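Local coordinates for protein pseudopodium-enriched atypical kinase 1 (Homo sapiens, PDB 6BHC) that is a pseudokinase with a dimeric kinase fold that probably works in signalling by binding partners rather than by efficient phosphate transfer, at residues L290-P295 with R314-S319; I284-M289 with S330-P335. The protein carries 1 engineered substitution. One frame throughout, in Å; residues are numbered along the deposited sequence.

In the fold
Both contacts lie in the helical C-lobe of the kinase domain, on the same side of the chain's centre, with their centres about 10 Å apart. The segments are nested: 284-289 runs into 290-295, the chain then passes through helix 295-298 and a long loop to 314-319, and helix 322-332 ends within 330-335. Interaction 2 thus closes a chain excursion that interaction 1 closes again inside it. They are joined directly at the end of helix 277-289, where Leu-292 N probably donates to Tyr-287 O (2.9 Å) and Pro-295 packs on the Tyr-287 ring. Interaction 1 draws the connection together near its two ends, and interaction 2 packs the two helices it joins against each other.

Interaction 1 of 2, residues L290-P295 with R314-S319; sequences LHLPNP and RIPFRS
The pyrrolidine ring of Pro-316 offers its CD corner to the branched end of Leu-292, with Leu-292 CD1 at 3.7 Å and CD2 at 3.9 Å from Pro-316 CD. The flat groups lie beside this contact. On one segment the His-291 imidazole meets the rings of His-169 and Tyr-176 with planes at about 40° and 30°, both its nitrogens hydrogen-bonded, ND1 to His-169 and NE2 to the Val-162 carbonyl. On the other, the Arg-318 guanidinium puts NH1 3.2 Å from a water, which in turn donates to Leu-290 O at 2.9 Å.

Just before Pro-316 in the chain, Ile-315 meets two leucines. Ile-315 CG2, anti to the backbone N, touches Leu-290 CD1 at 3.6 Å, while Ile-315 CG1, on the other branch, lies 3.9 Å from Leu-292 CD1. Each leucine crosses the isoleucine at about a right angle. His-291, with positive phi (60°), is the C-prime residue of a Schellman motif, and this reversal brings Leu-290 and Leu-292 to the same partner.

The direct contact is entirely apolar, and the polar link between the segments runs through the water, which uses the Leu-290 carbonyl at the end of the helix. Shape therefore sets the fit of the leucines against Ile-315 and Pro-316, whereas the water-mediated arginine bridge probably tolerates small shifts.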
loop_
_atom_site.group_PDB
_atom_site.type_symbol
_atom_site.label_atom_id
_atom_site.label_comp_id
_atom_site.label_asym_id
_atom_site.label_seq_id
_atom_site.Cartn_x
_atom_site.Cartn_y
_atom_site.Cartn_z
ATOM N N LEU A 290 -21.931 -25.315 13.192
ATOM C CA LEU A 290 -21.710 -25.145 14.620
ATOM C C LEU A 290 -21.815 -26.461 15.383
ATOM O O LEU A 290 -22.067 -26.448 16.594
ATOM C CB LEU A 290 -22.695 -24.121 15.186
ATOM C CG LEU A 290 -22.525 -22.713 14.618
ATOM C CD1 LEU A 290 -23.573 -21.774 15.191
ATOM C CD2 LEU A 290 -21.120 -22.188 14.887
ATOM N N HIS A 291 -21.634 -27.591 14.695
ATOM C CA HIS A 291 -21.649 -28.921 15.305
ATOM C C HIS A 291 -22.980 -29.220 15.986
ATOM O O HIS A 291 -23.033 -29.911 17.006
ATOM C CB HIS A 291 -20.483 -29.093 16.281
ATOM C CG HIS A 291 -19.140 -28.978 15.631
ATOM N ND1 HIS A 291 -18.374 -27.835 15.700
ATOM C CD2 HIS A 291 -18.438 -29.856 14.875
ATOM C CE1 HIS A 291 -17.252 -28.018 15.027
ATOM N NE2 HIS A 291 -17.266 -29.236 14.516
ATOM N N LEU A 292 -24.063 -28.706 15.422
ATOM C CA LEU A 292 -25.406 -29.015 15.871
ATOM C C LEU A 292 -26.142 -29.806 14.796
ATOM O O LEU A 292 -25.836 -29.675 13.606
ATOM C CB LEU A 292 -26.191 -27.737 16.188
ATOM C CG LEU A 292 -25.544 -26.781 17.191
ATOM C CD1 LEU A 292 -26.342 -25.491 17.289
ATOM C CD2 LEU A 292 -25.416 -27.445 18.553
ATOM N N PRO A 293 -27.104 -30.642 15.170
ATOM C CA PRO A 293 -27.861 -31.380 14.156
ATOM C C PRO A 293 -28.763 -30.454 13.356
ATOM O O PRO A 293 -29.021 -29.307 13.730
ATOM C CB PRO A 293 -28.680 -32.381 14.979
ATOM C CG PRO A 293 -28.803 -31.750 16.321
ATOM C CD PRO A 293 -27.526 -30.988 16.539
ATOM N N ASN A 294 -29.223 -30.970 12.221
ATOM C CA ASN A 294 -30.253 -30.318 11.434
ATOM C C ASN A 294 -31.467 -30.044 12.322
ATOM O O ASN A 294 -32.022 -30.988 12.905
ATOM C CB ASN A 294 -30.635 -31.207 10.249
ATOM C CG ASN A 294 -31.699 -30.589 9.350
ATOM O OD1 ASN A 294 -32.133 -29.456 9.549
ATOM N ND2 ASN A 294 -32.116 -31.342 8.338
ATOM N N PRO A 295 -31.887 -28.785 12.471
ATOM C CA PRO A 295 -32.996 -28.475 13.392
ATOM C C PRO A 295 -34.258 -29.273 13.127
ATOM O O PRO A 295 -35.028 -29.533 14.062
ATOM C CB PRO A 295 -33.227 -26.976 13.161
ATOM C CG PRO A 295 -31.930 -26.466 12.660
ATOM C CD PRO A 295 -31.314 -27.573 11.862
ATOM N N ARG A 314 -31.983 -24.012 20.237
ATOM C CA ARG A 314 -31.136 -22.890 20.617
ATOM C C ARG A 314 -29.678 -23.180 20.286
ATOM O O ARG A 314 -29.155 -24.249 20.614
ATOM C CB ARG A 314 -31.285 -22.594 22.110
ATOM C CG ARG A 314 -32.718 -22.366 22.562
ATOM C CD ARG A 314 -33.262 -21.038 22.059
ATOM N NE ARG A 314 -34.690 -20.901 22.333
ATOM C CZ ARG A 314 -35.194 -20.453 23.479
ATOM N NH1 ARG A 314 -34.385 -20.096 24.467
ATOM N NH2 ARG A 314 -36.507 -20.365 23.637
ATOM N N ILE A 315 -29.024 -22.224 19.640
ATOM C CA ILE A 315 -27.583 -22.325 19.394
ATOM C C ILE A 315 -26.843 -21.952 20.671
ATOM O O ILE A 315 -27.154 -20.913 21.279
ATOM C CB ILE A 315 -27.175 -21.421 18.235
ATOM C CG1 ILE A 315 -27.796 -21.920 16.928
ATOM C CG2 ILE A 315 -25.659 -21.354 18.123
ATOM C CD1 ILE A 315 -27.417 -21.099 15.716
ATOM N N PRO A 316 -25.881 -22.759 21.121
ATOM C CA PRO A 316 -25.162 -22.438 22.359
ATOM C C PRO A 316 -24.435 -21.103 22.256
ATOM O O PRO A 316 -23.883 -20.751 21.213
ATOM C CB PRO A 316 -24.181 -23.605 22.514
ATOM C CG PRO A 316 -24.783 -24.719 21.718
ATOM C CD PRO A 316 -25.468 -24.059 20.561
ATOM N N PHE A 317 -24.442 -20.360 23.362
ATOM C CA PHE A 317 -23.853 -19.022 23.431
ATOM C C PHE A 317 -22.408 -19.165 23.896
ATOM O O PHE A 317 -22.113 -19.186 25.092
ATOM C CB PHE A 317 -24.677 -18.138 24.358
ATOM C CG PHE A 317 -24.108 -16.767 24.568
ATOM C CD1 PHE A 317 -23.815 -15.949 23.490
ATOM C CD2 PHE A 317 -23.893 -16.283 25.849
ATOM C CE1 PHE A 317 -23.299 -14.683 23.685
ATOM C CE2 PHE A 317 -23.381 -15.016 26.049
ATOM C CZ PHE A 317 -23.085 -14.214 24.964
ATOM N N ARG A 318 -21.488 -19.260 22.933
ATOM C CA ARG A 318 -20.099 -19.589 23.226
ATOM C C ARG A 318 -19.082 -18.581 22.709
ATOM O O ARG A 318 -17.920 -18.650 23.121
ATOM C CB ARG A 318 -19.749 -20.972 22.654
ATOM C CG ARG A 318 -20.671 -22.083 23.128
ATOM C CD ARG A 318 -20.582 -23.300 22.228
ATOM N NE ARG A 318 -19.285 -23.959 22.315
ATOM C CZ ARG A 318 -18.971 -25.068 21.654
ATOM N NH1 ARG A 318 -19.863 -25.641 20.856
ATOM N NH2 ARG A 318 -17.769 -25.604 21.791
ATOM N N SER A 319 -19.467 -17.656 21.839
ATOM C CA SER A 319 -18.525 -16.715 21.251
ATOM C C SER A 319 -19.265 -15.430 20.937
ATOM O O SER A 319 -20.502 -15.404 20.932
ATOM C CB SER A 319 -17.885 -17.295 19.982
ATOM O OG SER A 319 -18.771 -17.215 18.882
HETATM O O HOH W 1 -22.399 -24.879 19.037
#

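Interaction 2 of 2, residues I284-M289 with S330-P335; sequences ILIYEM and SCLLNP
Leu-333 reaches from the end of helix 322-332 to helix 277-289, and its two methyls divide the work. CB points toward segment 284-289 and CG, anti to the carbonyl carbon (chi1 -66°), carries the fork forward. From there Leu-333 CD2 meets the backbone and side chain of Ile-284, lying 3.9 Å from Ile-284 N and 4.0 Å from Ile-284 CG1; the two side chains cross at about a right angle. The other methyl, Leu-333 CD1, comes to 4.0 Å from Tyr-287 CE1, approaching the ring at a slant. Ile-284 and Tyr-287 are about one helical turn apart, and the leucine fork straddles that turn. Phe-296 of the short helix 295-298 also packs on both Ile-284 and Leu-333.

Tyr-287 does not aim its CB at the partner segment, yet the ring extends far enough to bring CE1 there. Its hydroxyl end is fixed by hydrogen bonds with Pro-313 O and Gln-326 NE2, which probably limit how far the ring can shift against Leu-333. A second pair lies beside the first: Ile-286 CD1 and Leu-332 CD1 touch at 4.0 Å. Ile-286 also rests on Leu-328 and Ala-329, about a turn further back in helix 322-332, and on Leu-184 of helix 173-194.

All five touching residues are buried, and their contacts are methyl against methyl, methylene, ring or backbone. Leu-333 has left helical geometry, and its carbonyl is taken by the Tyr-307 hydroxyl. Such packing is characteristic of the protein kinase C-lobe: helix 277-289 corresponds to the central, hydrophobic helix F, and helix 322-332 to helix H, docked against it.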
loop_
_atom_site.group_PDB
_atom_site.type_symbol
_atom_site.label_atom_id
_atom_site.label_comp_id
_atom_site.label_asym_id
_atom_site.label_seq_id
_atom_site.Cartn_x
_atom_site.Cartn_y
_atom_site.Cartn_z
ATOM N N ILE A 284 -30.018 -24.059 7.674
ATOM C CA ILE A 284 -29.684 -25.376 8.207
ATOM C C ILE A 284 -28.174 -25.539 8.318
ATOM O O ILE A 284 -27.668 -26.131 9.279
ATOM C CB ILE A 284 -30.311 -26.477 7.332
ATOM C CG1 ILE A 284 -31.837 -26.403 7.393
ATOM C CG2 ILE A 284 -29.821 -27.855 7.757
ATOM C CD1 ILE A 284 -32.530 -27.477 6.590
ATOM N N LEU A 285 -27.430 -25.009 7.343
ATOM C CA LEU A 285 -25.977 -25.146 7.361
ATOM C C LEU A 285 -25.356 -24.444 8.561
ATOM O O LEU A 285 -24.312 -24.879 9.058
ATOM C CB LEU A 285 -25.377 -24.599 6.066
ATOM C CG LEU A 285 -25.755 -25.320 4.774
ATOM C CD1 LEU A 285 -25.008 -24.711 3.600
ATOM C CD2 LEU A 285 -25.471 -26.809 4.883
ATOM N N ILE A 286 -25.975 -23.360 9.035
ATOM C CA ILE A 286 -25.438 -22.644 10.189
ATOM C C ILE A 286 -25.412 -23.548 11.411
ATOM O O ILE A 286 -24.424 -23.588 12.154
ATOM C CB ILE A 286 -26.247 -21.361 10.450
ATOM C CG1 ILE A 286 -26.058 -20.369 9.303
ATOM C CG2 ILE A 286 -25.842 -20.737 11.779
ATOM C CD1 ILE A 286 -26.771 -19.054 9.516
ATOM N N TYR A 287 -26.496 -24.293 11.637
ATOM C CA TYR A 287 -26.525 -25.239 12.747
ATOM C C TYR A 287 -25.473 -26.328 12.574
ATOM O O TYR A 287 -24.766 -26.675 13.527
ATOM C CB TYR A 287 -27.918 -25.855 12.870
ATOM C CG TYR A 287 -28.928 -24.990 13.591
ATOM C CD1 TYR A 287 -29.569 -23.938 12.942
ATOM C CD2 TYR A 287 -29.252 -25.235 14.919
ATOM C CE1 TYR A 287 -30.499 -23.153 13.603
ATOM C CE2 TYR A 287 -30.179 -24.456 15.586
ATOM C CZ TYR A 287 -30.799 -23.418 14.925
ATOM O OH TYR A 287 -31.720 -22.648 15.594
ATOM N N GLU A 288 -25.353 -26.875 11.362
ATOM C CA GLU A 288 -24.434 -27.987 11.137
ATOM C C GLU A 288 -22.980 -27.548 11.267
ATOM O O GLU A 288 -22.158 -28.271 11.843
ATOM C CB GLU A 288 -24.696 -28.609 9.765
ATOM C CG GLU A 288 -26.065 -29.269 9.655
ATOM C CD GLU A 288 -26.318 -29.894 8.295
ATOM O OE1 GLU A 288 -25.849 -29.337 7.281
ATOM O OE2 GLU A 288 -26.989 -30.947 8.242
ATOM N N MET A 289 -22.641 -26.368 10.742
ATOM C CA MET A 289 -21.285 -25.852 10.890
ATOM C C MET A 289 -20.934 -25.557 12.342
ATOM O O MET A 289 -19.749 -25.549 12.692
ATOM C CB MET A 289 -21.103 -24.594 10.042
ATOM C CG MET A 289 -21.176 -24.857 8.548
ATOM S SD MET A 289 -20.814 -23.395 7.561
ATOM C CE MET A 289 -19.089 -23.135 7.965
ATOM N N SER A 330 -32.429 -17.953 12.348
ATOM C CA SER A 330 -33.867 -17.804 12.554
ATOM C C SER A 330 -34.515 -17.045 11.404
ATOM O O SER A 330 -35.637 -17.362 10.995
ATOM C CB SER A 330 -34.135 -17.095 13.882
ATOM O OG SER A 330 -33.517 -17.779 14.959
ATOM N N CYS A 331 -33.821 -16.038 10.868
ATOM C CA CYS A 331 -34.359 -15.290 9.737
ATOM C C CYS A 331 -34.346 -16.126 8.465
ATOM O O CYS A 331 -35.286 -16.064 7.664
ATOM C CB CYS A 331 -33.567 -13.999 9.535
ATOM S SG CYS A 331 -33.716 -12.809 10.885
ATOM N N LEU A 332 -33.284 -16.910 8.257
ATOM C CA LEU A 332 -33.208 -17.774 7.088
ATOM C C LEU A 332 -34.178 -18.945 7.168
ATOM O O LEU A 332 -34.572 -19.479 6.126
ATOM C CB LEU A 332 -31.780 -18.294 6.909
ATOM C CG LEU A 332 -30.708 -17.269 6.533
ATOM C CD1 LEU A 332 -29.319 -17.883 6.638
ATOM C CD2 LEU A 332 -30.949 -16.728 5.132
ATOM N N LEU A 333 -34.569 -19.358 8.374
ATOM C CA LEU A 333 -35.468 -20.486 8.561
ATOM C C LEU A 333 -36.908 -20.053 8.794
ATOM O O LEU A 333 -37.717 -20.851 9.280
ATOM C CB LEU A 333 -34.987 -21.360 9.720
ATOM C CG LEU A 333 -33.658 -22.078 9.491
ATOM C CD1 LEU A 333 -33.272 -22.885 10.719
ATOM C CD2 LEU A 333 -33.739 -22.968 8.259
ATOM N N ASN A 334 -37.243 -18.814 8.465
ATOM C CA ASN A 334 -38.614 -18.343 8.587
ATOM C C ASN A 334 -39.517 -19.177 7.685
ATOM O O ASN A 334 -39.267 -19.253 6.473
ATOM C CB ASN A 334 -38.702 -16.864 8.214
ATOM C CG ASN A 334 -40.038 -16.243 8.580
ATOM O OD1 ASN A 334 -41.099 -16.816 8.328
ATOM N ND2 ASN A 334 -39.992 -15.061 9.183
ATOM N N PRO A 335 -40.563 -19.814 8.221
ATOM C CA PRO A 335 -41.413 -20.664 7.373
ATOM C C PRO A 335 -42.179 -19.899 6.309
ATOM O O PRO A 335 -42.686 -20.525 5.369
ATOM C CB PRO A 335 -42.365 -21.325 8.378
ATOM C CG PRO A 335 -42.385 -20.397 9.549
ATOM C CD PRO A 335 -41.013 -19.796 9.623
#